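Local structure of extracellular ligand-binding receptor (Desulfohalobium retbaense DSM 5692, 5ERE) at residues Ala120-Asp125 / Tyr308-Val313; Pro326-Gln331 / His471-Glu476. The protein probably senses small extracellular molecules, binding 2-oxo-4-methylpentanoic acid in a periplasmic-binding-protein region, cytosine in a Cache-type sensor region, and a calcium ion. All blocks are in the same frame, centred on the assembly; numbering follows the deposited sequence.

Contacts 1 and 2 lie side by side, their centres about 11 Å apart, and contact 1 closes along the chain before contact 2 opens. Contact 1 is internal to the periplasmic-binding-protein part, whereas contact 2 joins the long helix 324-357 to the loop leading into the C-terminal antiparallel sheet. Two probable hydrogen bonds tie them together. Ala121 O of contact 1 meets Gln331 NE2 of contact 2 at 2.9 Å, and Tyr308 N meets Asn472 O at 3.0 Å. Packing adds to this, with Ile309 CG2 3.5 Å from Pro474 CD, while Phe310 touches Phe473. Both contacts lie away from the 2-oxo-4-methylpentanoic acid pocket, the cytosine pocket and the calcium site.

Contact 1. Residues Ala120-Asp125 / Tyr308-Val313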
loop_
_atom_site.group_PDB
_atom_site.type_symbol
_atom_site.label_atom_id
_atom_site.label_comp_id
_atom_site.label_asym_id
_atom_site.label_seq_id
_atom_site.Cartn_x
_atom_site.Cartn_y
_atom_site.Cartn_z
ATOM N N ALA A 120 -2.013 -1.377 -7.982
ATOM C CA ALA A 120 -1.643 -2.670 -8.561
ATOM C C ALA A 120 -2.494 -3.825 -8.055
ATOM O O ALA A 120 -2.575 -4.851 -8.719
ATOM C CB ALA A 120 -0.149 -2.978 -8.279
ATOM N N ALA A 121 -3.105 -3.683 -6.884
ATOM C CA ALA A 121 -3.944 -4.762 -6.358
ATOM C C ALA A 121 -5.195 -4.925 -7.190
ATOM O O ALA A 121 -5.762 -6.007 -7.251
ATOM C CB ALA A 121 -4.343 -4.518 -4.895
ATOM N N TYR A 122 -5.652 -3.821 -7.772
ATOM C CA TYR A 122 -6.821 -3.837 -8.645
ATOM C C TYR A 122 -6.417 -4.251 -10.064
ATOM O O TYR A 122 -7.057 -5.107 -10.669
ATOM C CB TYR A 122 -7.476 -2.459 -8.655
ATOM C CG TYR A 122 -8.728 -2.360 -9.486
ATOM C CD1 TYR A 122 -9.885 -3.027 -9.101
ATOM C CD2 TYR A 122 -8.770 -1.581 -10.637
ATOM C CE1 TYR A 122 -11.047 -2.941 -9.840
ATOM C CE2 TYR A 122 -9.930 -1.499 -11.402
ATOM C CZ TYR A 122 -11.069 -2.183 -10.990
ATOM O OH TYR A 122 -12.243 -2.117 -11.705
ATOM N N LEU A 123 -5.350 -3.635 -10.566
ATOM C CA LEU A 123 -4.961 -3.745 -11.981
ATOM C C LEU A 123 -4.486 -5.149 -12.348
ATOM O O LEU A 123 -4.423 -5.506 -13.533
ATOM C CB LEU A 123 -3.846 -2.737 -12.331
ATOM C CG LEU A 123 -4.223 -1.262 -12.513
ATOM C CD1 LEU A 123 -3.033 -0.410 -12.974
ATOM C CD2 LEU A 123 -5.373 -1.124 -13.475
ATOM N N THR A 124 -4.144 -5.940 -11.342
ATOM C CA THR A 124 -3.535 -7.230 -11.586
ATOM C C THR A 124 -4.557 -8.226 -12.197
ATOM O O THR A 124 -4.159 -9.203 -12.799
ATOM C CB THR A 124 -2.878 -7.777 -10.273
ATOM O OG1 THR A 124 -1.977 -8.850 -10.578
ATOM C CG2 THR A 124 -3.910 -8.221 -9.247
ATOM N N ASP A 125 -5.854 -7.937 -12.099
ATOM C CA ASP A 125 -6.888 -8.799 -12.680
ATOM C C ASP A 125 -7.287 -8.378 -14.099
ATOM O O ASP A 125 -8.351 -8.761 -14.596
ATOM C CB ASP A 125 -8.120 -8.806 -11.783
ATOM C CG ASP A 125 -7.833 -9.399 -10.420
ATOM O OD1 ASP A 125 -6.994 -10.325 -10.352
ATOM O OD2 ASP A 125 -8.436 -8.931 -9.428
ATOM N N TYR A 308 -4.332 5.141 1.820
ATOM C CA TYR A 308 -5.170 5.314 0.641
ATOM C C TYR A 308 -6.191 4.177 0.576
ATOM O O TYR A 308 -5.984 3.067 1.135
ATOM C CB TYR A 308 -4.343 5.298 -0.686
ATOM C CG TYR A 308 -3.692 6.595 -1.101
ATOM C CD1 TYR A 308 -2.984 7.373 -0.196
ATOM C CD2 TYR A 308 -3.765 7.035 -2.398
ATOM C CE1 TYR A 308 -2.382 8.554 -0.584
ATOM C CE2 TYR A 308 -3.178 8.204 -2.794
ATOM C CZ TYR A 308 -2.485 8.973 -1.854
ATOM O OH TYR A 308 -1.897 10.143 -2.209
ATOM N N ILE A 309 -7.279 4.453 -0.139
ATOM C CA ILE A 309 -8.297 3.456 -0.412
ATOM C C ILE A 309 -8.664 3.502 -1.890
ATOM O O ILE A 309 -8.314 4.443 -2.619
ATOM C CB ILE A 309 -9.584 3.656 0.372
ATOM C CG1 ILE A 309 -10.062 5.112 0.240
ATOM C CG2 ILE A 309 -9.357 3.276 1.794
ATOM C CD1 ILE A 309 -11.526 5.343 0.594
ATOM N N PHE A 310 -9.397 2.487 -2.289
ATOM C CA PHE A 310 -10.107 2.535 -3.561
ATOM C C PHE A 310 -11.437 3.247 -3.463
ATOM O O PHE A 310 -12.212 3.044 -2.517
ATOM C CB PHE A 310 -10.298 1.132 -4.085
ATOM C CG PHE A 310 -9.051 0.554 -4.646
ATOM C CD1 PHE A 310 -8.624 0.922 -5.902
ATOM C CD2 PHE A 310 -8.293 -0.344 -3.914
ATOM C CE1 PHE A 310 -7.449 0.389 -6.436
ATOM C CE2 PHE A 310 -7.126 -0.882 -4.440
ATOM C CZ PHE A 310 -6.705 -0.502 -5.700
ATOM N N LYS A 311 -11.649 4.132 -4.429
ATOM C CA LYS A 311 -12.895 4.831 -4.592
ATOM C C LYS A 311 -13.433 4.615 -5.992
ATOM O O LYS A 311 -12.723 4.131 -6.882
ATOM C CB LYS A 311 -12.707 6.315 -4.305
ATOM C CG LYS A 311 -12.415 6.552 -2.859
ATOM C CD LYS A 311 -12.387 8.014 -2.493
ATOM C CE LYS A 311 -13.771 8.582 -2.139
ATOM N NZ LYS A 311 -13.631 10.025 -1.822
ATOM N N LYS A 312 -14.700 4.934 -6.186
ATOM C CA LYS A 312 -15.247 4.863 -7.525
ATOM C C LYS A 312 -16.270 5.951 -7.767
ATOM O O LYS A 312 -16.888 6.469 -6.854
ATOM C CB LYS A 312 -15.857 3.494 -7.777
ATOM C CG LYS A 312 -17.195 3.275 -7.132
ATOM C CD LYS A 312 -17.624 1.825 -7.278
ATOM C CE LYS A 312 -17.803 1.343 -8.724
ATOM N NZ LYS A 312 -17.409 -0.098 -8.837
ATOM N N VAL A 313 -16.400 6.322 -9.026
ATOM C CA VAL A 313 -17.410 7.270 -9.451
ATOM C C VAL A 313 -18.758 6.539 -9.564
ATOM O O VAL A 313 -18.838 5.494 -10.218
ATOM C CB VAL A 313 -17.005 7.901 -10.797
ATOM C CG1 VAL A 313 -18.016 8.942 -11.273
ATOM C CG2 VAL A 313 -15.626 8.508 -10.672
#
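Apolar contact between Tyr122 and Phe310 carries this meeting of helix 112-123 with strand 304-314, both within the periplasmic-binding-protein part. Tyr122 CB sits 3.6 Å from Phe310 CE1 and equally near Phe310 CZ, so the far end of the phenylalanine ring abuts the root of the tyrosine side chain. With CG anti to the backbone N (chi1 -178°), the tyrosine ring is carried away from the strand and leaves CB to do the touching.

As an aromatic pair the two are oblique: the Tyr122 and Phe310 ring centroids lie 5.9 Å apart and their planes are inclined by 48°, which fits neither a stack nor an edge-to-face pair. Val228 touches both side chains, and Tyr122 also meets the rings of Phe323 and Phe126.

No hydrogen bond runs directly between the two segments, but Gln118 of the same helix donates from NE2 to Tyr308 O. Separately, Phe310 N is bonded to Gln324 OE1, a tie from the strand to helix 324-357.

The nearest CA pair, Tyr122 and Phe310, is 8.8 Å apart, a gap spanned mainly by the phenylalanine ring, whose CZ also lies 4.1 Å from Tyr122 N. This implies that the Tyr122-Phe310 meeting itself is apolar and non-directional, the Gln118 bond supplying direction alongside it.

Contact 2. Residues Pro326-Gln331 / His471-Glu476; sequences PMLLTQ and HNFPVE
In what is probably a tandem PAS (Cache-type) sensor, with its long N-terminal helix, Leu328 of helix 324-357 packs against Phe473 in the loop that joins helix 461-470 to strand 476-480. That strand belongs, with strand 553-561, to the C-terminal antiparallel sheet, probably the second of the two PAS modules. In the loop Pro474 is the centre of an inverse gamma turn, with a weak backbone bond from Val475 N to Phe473 O (2.9 Å). The side chains of Phe473 and Val475, on either side of the proline in sequence, both set out toward the helix.

Leu328 supplies the helix side of the contact. Its CD1 methyl makes a CH-pi contact over one face of the Phe473 ring, 3.8 Å from the centroid and 17° off the ring normal. The methyl is displaced toward the rim, and its nearest ring atom is CG, 3.7 Å from Leu328 CD1. The other branch reaches further along the ring, Leu328 CD2 lying 4.0 Å from Phe473 CE2. A chi2 of 172° keeps Leu328 CD1 extended from CA, so that this methyl is the one over the ring.

Val475 adds a looser apolar contact, its CG2 standing 4.5 Å from Leu328 CD1. Leu559 also touches Leu328, and Phe473 packs on strand 304-314, so the leucine-phenylalanine pair links strand 553-561 of the C-terminal antiparallel sheet with strand 304-314 of the binding protein.

No hydrogen bond crosses between the two segments. Near the start of the helix, along Pro326-Thr330, Pro326 O accepts two bonds, from Thr330 N and Thr330 OG1, which arrive from opposite faces of its carbonyl plane. The hydroxyl bond measures 2.9 Å from Thr330 OG1 to Pro326 O, with the donor 37° out of that plane.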
loop_
_atom_site.group_PDB
_atom_site.type_symbol
_atom_site.label_atom_id
_atom_site.label_comp_id
_atom_site.label_asym_id
_atom_site.label_seq_id
_atom_site.Cartn_x
_atom_site.Cartn_y
_atom_site.Cartn_z
ATOM N N PRO A 326 -13.289 -7.320 0.522
ATOM C CA PRO A 326 -13.216 -8.747 0.209
ATOM C C PRO A 326 -12.086 -9.065 -0.743
ATOM O O PRO A 326 -11.488 -10.128 -0.653
ATOM C CB PRO A 326 -14.595 -9.057 -0.425
ATOM C CG PRO A 326 -15.220 -7.701 -0.730
ATOM C CD PRO A 326 -14.646 -6.779 0.333
HETATM N N MSE A 327 -11.794 -8.168 -1.670
HETATM C CA MSE A 327 -10.635 -8.380 -2.543
HETATM C C MSE A 327 -9.306 -8.585 -1.771
HETATM O O MSE A 327 -8.524 -9.515 -2.004
HETATM C CB MSE A 327 -10.479 -7.174 -3.440
HETATM C CG MSE A 327 -9.382 -7.342 -4.479
HETATM SE SE MSE A 327 -8.930 -5.664 -5.315
HETATM C CE MSE A 327 -8.127 -4.772 -3.771
ATOM N N LEU A 328 -9.033 -7.679 -0.850
ATOM C CA LEU A 328 -7.766 -7.766 -0.126
ATOM C C LEU A 328 -7.739 -9.061 0.695
ATOM O O LEU A 328 -6.738 -9.755 0.724
ATOM C CB LEU A 328 -7.563 -6.530 0.777
ATOM C CG LEU A 328 -7.159 -5.236 0.057
ATOM C CD1 LEU A 328 -7.175 -4.027 1.038
ATOM C CD2 LEU A 328 -5.769 -5.370 -0.550
ATOM N N LEU A 329 -8.853 -9.435 1.311
ATOM C CA LEU A 329 -8.865 -10.680 2.072
ATOM C C LEU A 329 -8.614 -11.882 1.170
ATOM O O LEU A 329 -7.775 -12.738 1.467
ATOM C CB LEU A 329 -10.200 -10.851 2.791
ATOM C CG LEU A 329 -10.320 -12.103 3.657
ATOM C CD1 LEU A 329 -9.245 -12.163 4.799
ATOM C CD2 LEU A 329 -11.691 -12.120 4.224
ATOM N N THR A 330 -9.328 -11.937 0.051
ATOM C CA THR A 330 -9.163 -13.045 -0.883
ATOM C C THR A 330 -7.760 -13.135 -1.421
ATOM O O THR A 330 -7.179 -14.215 -1.445
ATOM C CB THR A 330 -10.148 -12.936 -2.078
ATOM O OG1 THR A 330 -11.485 -12.905 -1.569
ATOM C CG2 THR A 330 -9.983 -14.124 -2.994
ATOM N N GLN A 331 -7.205 -12.000 -1.829
ATOM C CA GLN A 331 -5.836 -11.984 -2.346
ATOM C C GLN A 331 -4.830 -12.486 -1.311
ATOM O O GLN A 331 -3.839 -13.126 -1.642
ATOM C CB GLN A 331 -5.463 -10.578 -2.800
ATOM C CG GLN A 331 -6.173 -10.176 -4.107
ATOM C CD GLN A 331 -5.907 -8.738 -4.516
ATOM O OE1 GLN A 331 -5.362 -7.937 -3.744
ATOM N NE2 GLN A 331 -6.290 -8.402 -5.746
ATOM N N HIS A 471 -0.310 -3.196 3.487
ATOM C CA HIS A 471 0.505 -1.989 3.534
ATOM C C HIS A 471 -0.215 -0.768 2.894
ATOM O O HIS A 471 -0.546 -0.758 1.693
ATOM C CB HIS A 471 1.862 -2.280 2.849
ATOM C CG HIS A 471 2.881 -1.202 3.029
ATOM N ND1 HIS A 471 3.090 -0.569 4.246
ATOM C CD2 HIS A 471 3.734 -0.624 2.159
ATOM C CE1 HIS A 471 4.019 0.354 4.100
ATOM N NE2 HIS A 471 4.434 0.336 2.845
ATOM N N ASN A 472 -0.502 0.213 3.746
ATOM C CA ASN A 472 -1.009 1.556 3.408
ATOM C C ASN A 472 -2.512 1.583 3.112
ATOM O O ASN A 472 -3.046 2.623 2.786
ATOM C CB ASN A 472 -0.200 2.177 2.237
ATOM C CG ASN A 472 1.162 2.695 2.682
ATOM O OD1 ASN A 472 1.284 3.254 3.763
ATOM N ND2 ASN A 472 2.187 2.525 1.845
ATOM N N PHE A 473 -3.190 0.457 3.303
ATOM C CA PHE A 473 -4.646 0.426 3.314
ATOM C C PHE A 473 -5.082 0.576 4.763
ATOM O O PHE A 473 -4.422 0.040 5.658
ATOM C CB PHE A 473 -5.212 -0.873 2.747
ATOM C CG PHE A 473 -5.020 -1.042 1.273
ATOM C CD1 PHE A 473 -5.936 -0.514 0.392
ATOM C CD2 PHE A 473 -3.910 -1.734 0.762
ATOM C CE1 PHE A 473 -5.774 -0.667 -0.994
ATOM C CE2 PHE A 473 -3.752 -1.898 -0.632
ATOM C CZ PHE A 473 -4.693 -1.357 -1.495
ATOM N N PRO A 474 -6.201 1.267 4.999
ATOM C CA PRO A 474 -6.654 1.369 6.401
ATOM C C PRO A 474 -7.453 0.150 6.844
ATOM O O PRO A 474 -8.642 0.229 7.066
ATOM C CB PRO A 474 -7.532 2.626 6.384
ATOM C CG PRO A 474 -8.202 2.529 5.010
ATOM C CD PRO A 474 -7.052 2.051 4.091
ATOM N N VAL A 475 -6.792 -0.984 6.969
ATOM C CA VAL A 475 -7.443 -2.235 7.332
ATOM C C VAL A 475 -6.460 -2.999 8.184
ATOM O O VAL A 475 -5.279 -2.715 8.146
ATOM C CB VAL A 475 -7.824 -3.137 6.086
ATOM C CG1 VAL A 475 -8.571 -2.355 5.047
ATOM C CG2 VAL A 475 -6.564 -3.778 5.471
ATOM N N GLU A 476 -6.941 -4.002 8.910
ATOM C CA GLU A 476 -6.050 -4.985 9.510
ATOM C C GLU A 476 -6.489 -6.391 9.174
ATOM O O GLU A 476 -7.680 -6.651 8.998
ATOM C CB GLU A 476 -5.992 -4.810 11.035
ATOM C CG GLU A 476 -5.715 -3.378 11.459
ATOM C CD GLU A 476 -5.558 -3.226 12.971
ATOM O OE1 GLU A 476 -6.040 -4.102 13.722
ATOM O OE2 GLU A 476 -4.933 -2.230 13.406
#